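CELL division protein FTSZ homolog 1 (Methanocaldococcus jannaschii, PDB 2VAP) binds and hydrolyses GTP as a tubulin homologue, polymerises in a GTP-dependent manner, and probably forms the contractile Z ring at the future division site. Local coordinates at residues A[52-62]-A[213-224]; A[282-292]-A[327-338]. One frame throughout, in Å; residues are numbered along the deposited sequence.

Helix 204-227, the long core helix between the nucleotide-binding and C-terminal domains of FtsZ, is a partner in interaction 1 and touches interaction 2. In interaction 1 (52-62 with 213-224) one flank of this helix meets helix 46-59; interaction 2 (282-292 with 327-338) pairs two strands of the C-terminal sheet that packs on another flank. Their centres lie 15 Å apart and they touch directly: G221 O is 2.7 Å from H288 ND1, a probable hydrogen bond, and G221 CA is 3.7 Å from L334 CD2. The nucleotide lies nearer interaction 1, where the L215 side chain is about 4 Å from GDP; in interaction 2 the R332 side chain remains about 12 Å from that of the GTP-binding D212.

Interaction 1. Residues A[52-62]-A[213-224]; sequences TITRLKMEGIE and EVLINAVKGLVE
With CG1 beside the backbone N (chi1 -65°) and CG2 anti to it, I216 pushes its side chain as a knob into a hole made by T52, R55, L56 and E59. The motif is a helix-helix crossing in the Rossmann-like GTPase fold: helix 46-59, just after strand 40-45, meets the core helix 204-227, their short segments crossing at -61° with axes 10.0 Å apart. At the bottom of the hole, CD1 of I216 lies 3.4 Å from T52 O and also touches CB of R55 and CG of L56. L56 splits its methyls, CD1 meeting V219 CG1 at 3.8 Å while CD2 lies alongside CB of K220; V42 of strand 40-45 packs under L56 and V219. T52 OG1 bonds to A48 O, and neighbouring L215 touches GDP.

A salt-bridge network spans the outer flank, although R55 and E59 are poorly ordered. Bent at chi2 and chi3, R55 grips E213 OE1 end-on in its guanidinium plane, NH2 at 2.7 Å and NH1 at 3.1 Å from that one oxygen. NE and NH2 together hold E59 OE1 side-on, and E59 OE2 continues weakly to K220 NZ at 3.4 Å.

Beyond the helix end at G60, I61 lays CD1 against CB of V223. Were E224 cut back to an alanine, the amide of E62 would probably lose its acceptor and the turn after G60 would be less firmly tied to the core helix. The bond concerned runs from E62 N to the anti lone pair of E224 OE2, 3.1 Å away, with an N-H...O angle of 156°.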
loop_
_atom_site.group_PDB
_atom_site.type_symbol
_atom_site.label_atom_id
_atom_site.label_comp_id
_atom_site.label_asym_id
_atom_site.label_seq_id
_atom_site.Cartn_x
_atom_site.Cartn_y
_atom_site.Cartn_z
ATOM N N THR A 52 10.374 -1.132 -4.965
ATOM C CA THR A 52 9.646 -1.041 -3.698
ATOM C C THR A 52 9.976 -2.233 -2.793
ATOM O O THR A 52 10.269 -2.052 -1.609
ATOM C CB THR A 52 8.114 -0.932 -3.929
ATOM O OG1 THR A 52 7.831 0.221 -4.732
ATOM C CG2 THR A 52 7.362 -0.810 -2.608
ATOM N N ILE A 53 9.944 -3.439 -3.361
ATOM C CA ILE A 53 10.262 -4.665 -2.619
ATOM C C ILE A 53 11.685 -4.644 -2.048
ATOM O O ILE A 53 11.891 -4.989 -0.882
ATOM C CB ILE A 53 10.034 -5.941 -3.486
ATOM C CG1 ILE A 53 8.541 -6.145 -3.785
ATOM C CG2 ILE A 53 10.636 -7.184 -2.824
ATOM C CD1 ILE A 53 7.666 -6.496 -2.577
ATOM N N THR A 54 12.652 -4.233 -2.871
ATOM C CA THR A 54 14.055 -4.133 -2.454
ATOM C C THR A 54 14.202 -3.254 -1.212
ATOM O O THR A 54 14.855 -3.645 -0.241
ATOM C CB THR A 54 14.950 -3.583 -3.593
ATOM O OG1 THR A 54 14.896 -4.472 -4.714
ATOM C CG2 THR A 54 16.401 -3.447 -3.141
ATOM N N ARG A 55 13.576 -2.078 -1.253
ATOM C CA ARG A 55 13.618 -1.126 -0.144
ATOM C C ARG A 55 12.955 -1.674 1.119
ATOM O O ARG A 55 13.453 -1.458 2.224
ATOM C CB ARG A 55 12.974 0.203 -0.551
ATOM C CG ARG A 55 13.764 1.023 -1.576
ATOM C CD ARG A 55 14.983 1.713 -0.961
ATOM N NE ARG A 55 14.633 2.551 0.187
ATOM C CZ ARG A 55 14.271 3.830 0.115
ATOM N NH1 ARG A 55 14.202 4.450 -1.057
ATOM N NH2 ARG A 55 13.974 4.492 1.225
ATOM N N LEU A 56 11.842 -2.389 0.951
ATOM C CA LEU A 56 11.145 -3.021 2.076
ATOM C C LEU A 56 11.967 -4.151 2.699
ATOM O O LEU A 56 11.933 -4.353 3.914
ATOM C CB LEU A 56 9.769 -3.548 1.647
ATOM C CG LEU A 56 8.684 -2.545 1.238
ATOM C CD1 LEU A 56 7.508 -3.269 0.596
ATOM C CD2 LEU A 56 8.216 -1.693 2.417
ATOM N N LYS A 57 12.699 -4.878 1.856
ATOM C CA LYS A 57 13.553 -5.982 2.299
ATOM C C LYS A 57 14.808 -5.482 3.022
ATOM O O LYS A 57 15.219 -6.066 4.029
ATOM C CB LYS A 57 13.921 -6.882 1.109
ATOM C CG LYS A 57 14.841 -8.065 1.429
ATOM C CD LYS A 57 14.153 -9.128 2.279
ATOM C CE LYS A 57 15.124 -10.232 2.663
ATOM N NZ LYS A 57 14.544 -11.160 3.671
ATOM N N MET A 58 15.402 -4.404 2.509
ATOM C CA MET A 58 16.612 -3.819 3.100
ATOM C C MET A 58 16.339 -3.133 4.439
ATOM O O MET A 58 17.092 -3.319 5.398
ATOM C CB MET A 58 17.274 -2.830 2.133
ATOM C CG MET A 58 17.980 -3.476 0.947
ATOM S SD MET A 58 19.105 -2.354 0.086
ATOM C CE MET A 58 17.975 -1.105 -0.530
ATOM N N GLU A 59 15.267 -2.343 4.494
ATOM C CA GLU A 59 14.868 -1.641 5.716
ATOM C C GLU A 59 14.322 -2.602 6.770
ATOM O O GLU A 59 14.377 -2.317 7.969
ATOM C CB GLU A 59 13.835 -0.554 5.406
ATOM C CG GLU A 59 14.398 0.658 4.668
ATOM C CD GLU A 59 13.329 1.664 4.269
ATOM O OE1 GLU A 59 13.466 2.274 3.187
ATOM O OE2 GLU A 59 12.354 1.850 5.030
ATOM N N GLY A 60 13.794 -3.735 6.312
ATOM C CA GLY A 60 13.300 -4.780 7.199
ATOM C C GLY A 60 11.844 -4.604 7.575
ATOM O O GLY A 60 11.528 -4.258 8.716
ATOM N N ILE A 61 10.957 -4.838 6.608
ATOM C CA ILE A 61 9.512 -4.824 6.855
ATOM C C ILE A 61 9.137 -5.985 7.780
ATOM O O ILE A 61 9.523 -7.132 7.546
ATOM C CB ILE A 61 8.684 -4.839 5.529
ATOM C CG1 ILE A 61 7.180 -4.747 5.823
ATOM C CG2 ILE A 61 9.030 -6.060 4.660
ATOM C CD1 ILE A 61 6.326 -4.337 4.630
ATOM N N GLU A 62 8.397 -5.672 8.840
ATOM C CA GLU A 62 8.113 -6.650 9.885
ATOM C C GLU A 62 6.900 -7.524 9.575
ATOM O O GLU A 62 5.874 -7.034 9.101
ATOM C CB GLU A 62 7.946 -5.958 11.241
ATOM C CG GLU A 62 9.202 -5.230 11.719
ATOM C CD GLU A 62 9.141 -4.833 13.183
ATOM O OE1 GLU A 62 8.763 -5.679 14.019
ATOM O OE2 GLU A 62 9.485 -3.674 13.499
ATOM N N GLU A 213 9.641 6.809 -1.685
ATOM C CA GLU A 213 9.438 7.033 -0.253
ATOM C C GLU A 213 7.967 6.954 0.141
ATOM O O GLU A 213 7.629 6.398 1.187
ATOM C CB GLU A 213 10.021 8.387 0.173
ATOM C CG GLU A 213 11.536 8.513 0.018
ATOM C CD GLU A 213 12.318 7.562 0.915
ATOM O OE1 GLU A 213 13.345 7.025 0.449
ATOM O OE2 GLU A 213 11.913 7.352 2.079
ATOM N N VAL A 214 7.102 7.511 -0.705
ATOM C CA VAL A 214 5.660 7.512 -0.463
ATOM C C VAL A 214 5.091 6.092 -0.529
ATOM O O VAL A 214 4.307 5.695 0.336
ATOM C CB VAL A 214 4.922 8.471 -1.435
ATOM C CG1 VAL A 214 3.412 8.305 -1.340
ATOM C CG2 VAL A 214 5.315 9.915 -1.146
ATOM N N LEU A 215 5.504 5.333 -1.544
ATOM C CA LEU A 215 5.107 3.929 -1.681
ATOM C C LEU A 215 5.556 3.090 -0.486
ATOM O O LEU A 215 4.786 2.277 0.029
ATOM C CB LEU A 215 5.652 3.328 -2.981
ATOM C CG LEU A 215 4.809 3.465 -4.249
ATOM C CD1 LEU A 215 5.652 3.154 -5.480
ATOM C CD2 LEU A 215 3.573 2.568 -4.198
ATOM N N ILE A 216 6.800 3.295 -0.052
ATOM C CA ILE A 216 7.340 2.616 1.129
ATOM C C ILE A 216 6.513 2.951 2.371
ATOM O O ILE A 216 6.079 2.050 3.089
ATOM C CB ILE A 216 8.847 2.949 1.359
ATOM C CG1 ILE A 216 9.716 2.398 0.217
ATOM C CG2 ILE A 216 9.337 2.434 2.718
ATOM C CD1 ILE A 216 9.510 0.921 -0.101
ATOM N N ASN A 217 6.284 4.242 2.602
ATOM C CA ASN A 217 5.476 4.707 3.731
ATOM C C ASN A 217 4.059 4.132 3.738
ATOM O O ASN A 217 3.531 3.790 4.796
ATOM C CB ASN A 217 5.423 6.239 3.766
ATOM C CG ASN A 217 6.644 6.859 4.431
ATOM O OD1 ASN A 217 6.514 7.658 5.358
ATOM N ND2 ASN A 217 7.834 6.494 3.962
ATOM N N ALA A 218 3.457 4.026 2.555
ATOM C CA ALA A 218 2.098 3.504 2.416
ATOM C C ALA A 218 2.027 1.998 2.673
ATOM O O ALA A 218 1.206 1.543 3.470
ATOM C CB ALA A 218 1.531 3.843 1.040
ATOM N N VAL A 219 2.887 1.236 1.996
ATOM C CA VAL A 219 2.900 -0.226 2.124
ATOM C C VAL A 219 3.397 -0.665 3.507
ATOM O O VAL A 219 2.718 -1.428 4.196
ATOM C CB VAL A 219 3.727 -0.905 0.993
ATOM C CG1 VAL A 219 3.810 -2.413 1.205
ATOM C CG2 VAL A 219 3.118 -0.606 -0.373
ATOM N N LYS A 220 4.570 -0.173 3.907
ATOM C CA LYS A 220 5.142 -0.493 5.219
ATOM C C LYS A 220 4.226 -0.030 6.354
ATOM O O LYS A 220 4.049 -0.742 7.341
ATOM C CB LYS A 220 6.539 0.118 5.366
ATOM C CG LYS A 220 7.357 -0.431 6.527
ATOM C CD LYS A 220 8.769 0.130 6.506
ATOM C CE LYS A 220 9.591 -0.393 7.672
ATOM N NZ LYS A 220 10.979 0.147 7.660
ATOM N N GLY A 221 3.640 1.155 6.195
ATOM C CA GLY A 221 2.720 1.717 7.184
ATOM C C GLY A 221 1.456 0.899 7.387
ATOM O O GLY A 221 0.993 0.737 8.517
ATOM N N LEU A 222 0.896 0.383 6.295
ATOM C CA LEU A 222 -0.300 -0.456 6.373
ATOM C C LEU A 222 -0.003 -1.839 6.949
ATOM O O LEU A 222 -0.755 -2.337 7.790
ATOM C CB LEU A 222 -0.984 -0.578 5.006
ATOM C CG LEU A 222 -1.918 0.564 4.595
ATOM C CD1 LEU A 222 -2.195 0.513 3.101
ATOM C CD2 LEU A 222 -3.222 0.528 5.386
ATOM N N VAL A 223 1.091 -2.449 6.494
ATOM C CA VAL A 223 1.514 -3.764 6.980
ATOM C C VAL A 223 1.830 -3.720 8.477
ATOM O O VAL A 223 1.309 -4.525 9.252
ATOM C CB VAL A 223 2.748 -4.303 6.199
ATOM C CG1 VAL A 223 3.332 -5.543 6.877
ATOM C CG2 VAL A 223 2.377 -4.621 4.760
ATOM N N GLU A 224 2.667 -2.764 8.872
ATOM C CA GLU A 224 3.167 -2.695 10.247
ATOM C C GLU A 224 2.134 -2.182 11.255
ATOM O O GLU A 224 2.299 -2.355 12.466
ATOM C CB GLU A 224 4.484 -1.912 10.311
ATOM C CG GLU A 224 5.630 -2.637 9.594
ATOM C CD GLU A 224 6.994 -2.001 9.798
ATOM O OE1 GLU A 224 7.071 -0.811 10.169
ATOM O OE2 GLU A 224 8.003 -2.703 9.569
#

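Interaction 2. Residues A[282-292]-A[327-338]; sequences ATGALIHVMGP and LENTVRVLLVIT
M290 reaches across to R332 and L334 on the neighbouring strand. Its first two torsions set SD 4.2 Å above the plane of the H288 ring, over its centre; the bend at chi3 (-76°) then carries CE to 4.0 Å from R332 CG and equally close to CB of L334. H288 ND1 and NE2 bond to G221 O and T322 OG1. These residues belong to the two central strands of the four-stranded mixed sheet in the C-terminal domain, here paired antiparallel.

L286 shares their face and crosses T338 at about a right angle, its CD1 4.1 Å from T338 CG2. On the other face I287 and L335 lie side by side and point the same way, with I287 CG1 3.8 Å from L335 CD1; helices 261-270 and 297-310 pack over this side. Near the strand end A282 CB presses unusually tightly on I337 CG2, at 3.2 Å.

Hydrogen-bonded pairs (L286-V336, H288-L334, M290-R332) alternate with non-hydrogen-bonded ones (I287-L335, V289-V333). T283 and G284 both face T338 in a classic beta bulge: T283 N donates to T338 O at 3.1 Å, G284 N adds a weak bond to the same oxygen, and T338 N donates to G284 O.

At the opposite end the proline ring of P292 packs on the turn, with CD 3.3 Å from T330 O. P292 N has no hydrogen to offer T330 O, which is buried and has no hydrogen-bond partner, consistent with the regular pairing ending here.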
loop_
_atom_site.group_PDB
_atom_site.type_symbol
_atom_site.label_atom_id
_atom_site.label_comp_id
_atom_site.label_asym_id
_atom_site.label_seq_id
_atom_site.Cartn_x
_atom_site.Cartn_y
_atom_site.Cartn_z
ATOM N N ALA A 282 -16.011 9.516 2.293
ATOM C CA ALA A 282 -15.354 8.374 2.925
ATOM C C ALA A 282 -16.290 7.619 3.860
ATOM O O ALA A 282 -17.079 8.225 4.588
ATOM C CB ALA A 282 -14.127 8.831 3.681
ATOM N N THR A 283 -16.184 6.292 3.838
ATOM C CA THR A 283 -16.989 5.427 4.699
ATOM C C THR A 283 -16.125 4.688 5.723
ATOM O O THR A 283 -16.642 4.020 6.621
ATOM C CB THR A 283 -17.810 4.403 3.879
ATOM O OG1 THR A 283 -16.935 3.643 3.037
ATOM C CG2 THR A 283 -18.854 5.109 3.021
ATOM N N GLY A 284 -14.807 4.814 5.580
ATOM C CA GLY A 284 -13.865 4.174 6.494
ATOM C C GLY A 284 -12.485 4.801 6.457
ATOM O O GLY A 284 -12.171 5.581 5.555
ATOM N N ALA A 285 -11.661 4.455 7.444
ATOM C CA ALA A 285 -10.300 4.979 7.538
ATOM C C ALA A 285 -9.389 4.091 8.372
ATOM O O ALA A 285 -9.818 3.498 9.363
ATOM C CB ALA A 285 -10.308 6.397 8.105
ATOM N N LEU A 286 -8.128 4.005 7.951
ATOM C CA LEU A 286 -7.072 3.416 8.765
ATOM C C LEU A 286 -6.088 4.518 9.138
ATOM O O LEU A 286 -5.686 5.314 8.286
ATOM C CB LEU A 286 -6.352 2.284 8.022
ATOM C CG LEU A 286 -7.162 1.047 7.615
ATOM C CD1 LEU A 286 -7.714 1.192 6.203
ATOM C CD2 LEU A 286 -6.306 -0.203 7.713
ATOM N N ILE A 287 -5.724 4.572 10.417
ATOM C CA ILE A 287 -4.795 5.585 10.916
ATOM C C ILE A 287 -3.605 4.915 11.591
ATOM O O ILE A 287 -3.773 4.146 12.539
ATOM C CB ILE A 287 -5.469 6.553 11.930
ATOM C CG1 ILE A 287 -6.754 7.152 11.351
ATOM C CG2 ILE A 287 -4.494 7.659 12.354
ATOM C CD1 ILE A 287 -7.583 7.928 12.361
ATOM N N HIS A 288 -2.409 5.203 11.091
ATOM C CA HIS A 288 -1.183 4.747 11.733
ATOM C C HIS A 288 -0.400 5.951 12.242
ATOM O O HIS A 288 0.131 6.739 11.454
ATOM C CB HIS A 288 -0.326 3.920 10.768
ATOM C CG HIS A 288 0.773 3.152 11.439
ATOM N ND1 HIS A 288 1.395 2.072 10.847
ATOM C CD2 HIS A 288 1.356 3.298 12.654
ATOM C CE1 HIS A 288 2.318 1.595 11.663
ATOM N NE2 HIS A 288 2.314 2.320 12.767
ATOM N N VAL A 289 -0.346 6.088 13.564
ATOM C CA VAL A 289 0.420 7.150 14.208
ATOM C C VAL A 289 1.808 6.616 14.549
ATOM O O VAL A 289 1.942 5.588 15.215
ATOM C CB VAL A 289 -0.280 7.677 15.487
ATOM C CG1 VAL A 289 0.465 8.881 16.058
ATOM C CG2 VAL A 289 -1.733 8.043 15.197
ATOM N N MET A 290 2.835 7.313 14.076
ATOM C CA MET A 290 4.218 6.910 14.304
ATOM C C MET A 290 4.985 8.034 14.982
ATOM O O MET A 290 4.793 9.205 14.660
ATOM C CB MET A 290 4.891 6.535 12.983
ATOM C CG MET A 290 4.328 5.279 12.332
ATOM S SD MET A 290 4.619 5.211 10.553
ATOM C CE MET A 290 3.397 6.379 9.956
ATOM N N GLY A 291 5.851 7.676 15.924
ATOM C CA GLY A 291 6.627 8.674 16.650
ATOM C C GLY A 291 7.870 8.115 17.312
ATOM O O GLY A 291 8.164 6.925 17.181
ATOM N N PRO A 292 8.614 8.977 18.031
ATOM C CA PRO A 292 9.796 8.542 18.766
ATOM C C PRO A 292 9.398 7.794 20.036
ATOM O O PRO A 292 8.211 7.541 20.260
ATOM C CB PRO A 292 10.501 9.862 19.119
ATOM C CG PRO A 292 9.755 10.945 18.380
ATOM C CD PRO A 292 8.379 10.420 18.191
ATOM N N LEU A 327 12.848 8.119 13.958
ATOM C CA LEU A 327 12.295 9.419 14.330
ATOM C C LEU A 327 12.836 9.861 15.687
ATOM O O LEU A 327 12.783 9.107 16.662
ATOM C CB LEU A 327 10.760 9.375 14.354
ATOM C CG LEU A 327 10.011 9.037 13.058
ATOM C CD1 LEU A 327 8.535 8.803 13.340
ATOM C CD2 LEU A 327 10.188 10.119 11.994
ATOM N N GLU A 328 13.358 11.085 15.739
ATOM C CA GLU A 328 13.946 11.631 16.962
ATOM C C GLU A 328 12.977 12.550 17.704
ATOM O O GLU A 328 12.781 12.410 18.914
ATOM C CB GLU A 328 15.254 12.370 16.654
ATOM C CG GLU A 328 16.421 11.465 16.253
ATOM C CD GLU A 328 16.958 10.627 17.406
ATOM O OE1 GLU A 328 16.973 11.117 18.556
ATOM O OE2 GLU A 328 17.374 9.476 17.157
ATOM N N ASN A 329 12.382 13.489 16.972
ATOM C CA ASN A 329 11.433 14.445 17.539
ATOM C C ASN A 329 10.145 14.543 16.719
ATOM O O ASN A 329 9.233 15.297 17.066
ATOM C CB ASN A 329 12.082 15.830 17.660
ATOM C CG ASN A 329 13.285 15.840 18.591
ATOM O OD1 ASN A 329 14.406 16.121 18.169
ATOM N ND2 ASN A 329 13.055 15.533 19.864
ATOM N N THR A 330 10.077 13.762 15.644
ATOM C CA THR A 330 8.997 13.863 14.665
ATOM C C THR A 330 7.894 12.826 14.882
ATOM O O THR A 330 8.172 11.648 15.116
ATOM C CB THR A 330 9.549 13.736 13.220
ATOM O OG1 THR A 330 10.611 14.679 13.027
ATOM C CG2 THR A 330 8.459 13.991 12.180
ATOM N N VAL A 331 6.646 13.285 14.813
ATOM C CA VAL A 331 5.486 12.399 14.732
ATOM C C VAL A 331 4.998 12.353 13.284
ATOM O O VAL A 331 4.795 13.395 12.655
ATOM C CB VAL A 331 4.347 12.832 15.695
ATOM C CG1 VAL A 331 3.008 12.211 15.294
ATOM C CG2 VAL A 331 4.690 12.452 17.124
ATOM N N ARG A 332 4.835 11.141 12.763
ATOM C CA ARG A 332 4.340 10.927 11.406
ATOM C C ARG A 332 2.963 10.270 11.446
ATOM O O ARG A 332 2.738 9.328 12.211
ATOM C CB ARG A 332 5.324 10.065 10.610
ATOM C CG ARG A 332 5.001 9.926 9.125
ATOM C CD ARG A 332 5.996 9.013 8.421
ATOM N NE ARG A 332 7.329 9.609 8.327
ATOM C CZ ARG A 332 8.412 8.977 7.880
ATOM N NH1 ARG A 332 8.341 7.714 7.478
ATOM N NH2 ARG A 332 9.575 9.612 7.838
ATOM N N VAL A 333 2.048 10.775 10.625
ATOM C CA VAL A 333 0.700 10.222 10.535
ATOM C C VAL A 333 0.421 9.716 9.121
ATOM O O VAL A 333 0.519 10.472 8.152
ATOM C CB VAL A 333 -0.380 11.256 10.964
ATOM C CG1 VAL A 333 -1.789 10.732 10.684
ATOM C CG2 VAL A 333 -0.234 11.602 12.440
ATOM N N LEU A 334 0.099 8.429 9.018
ATOM C CA LEU A 334 -0.401 7.855 7.774
ATOM C C LEU A 334 -1.909 7.671 7.875
ATOM O O LEU A 334 -2.409 7.002 8.784
ATOM C CB LEU A 334 0.279 6.518 7.450
ATOM C CG LEU A 334 -0.310 5.726 6.270
ATOM C CD1 LEU A 334 -0.052 6.418 4.929
ATOM C CD2 LEU A 334 0.220 4.301 6.246
ATOM N N LEU A 335 -2.622 8.282 6.935
ATOM C CA LEU A 335 -4.068 8.169 6.858
ATOM C C LEU A 335 -4.449 7.477 5.554
ATOM O O LEU A 335 -4.027 7.899 4.477
ATOM C CB LEU A 335 -4.706 9.561 6.938
ATOM C CG LEU A 335 -6.231 9.698 6.901
ATOM C CD1 LEU A 335 -6.879 9.097 8.140
ATOM C CD2 LEU A 335 -6.617 11.160 6.753
ATOM N N VAL A 336 -5.226 6.402 5.661
ATOM C CA VAL A 336 -5.755 5.709 4.489
ATOM C C VAL A 336 -7.277 5.778 4.537
ATOM O O VAL A 336 -7.912 5.154 5.389
ATOM C CB VAL A 336 -5.269 4.237 4.399
ATOM C CG1 VAL A 336 -5.841 3.554 3.160
ATOM C CG2 VAL A 336 -3.746 4.170 4.381
ATOM N N ILE A 337 -7.844 6.554 3.619
ATOM C CA ILE A 337 -9.279 6.812 3.567
ATOM C C ILE A 337 -9.935 5.885 2.545
ATOM O O ILE A 337 -9.522 5.849 1.387
ATOM C CB ILE A 337 -9.545 8.302 3.206
ATOM C CG1 ILE A 337 -9.000 9.242 4.296
ATOM C CG2 ILE A 337 -11.017 8.557 2.932
ATOM C CD1 ILE A 337 -9.716 9.167 5.638
ATOM N N THR A 338 -10.958 5.146 2.974
ATOM C CA THR A 338 -11.592 4.130 2.125
ATOM C C THR A 338 -13.027 4.480 1.722
ATOM O O THR A 338 -13.671 5.331 2.341
ATOM C CB THR A 338 -11.585 2.732 2.797
ATOM O OG1 THR A 338 -12.388 2.760 3.985
ATOM C CG2 THR A 338 -10.166 2.297 3.151
#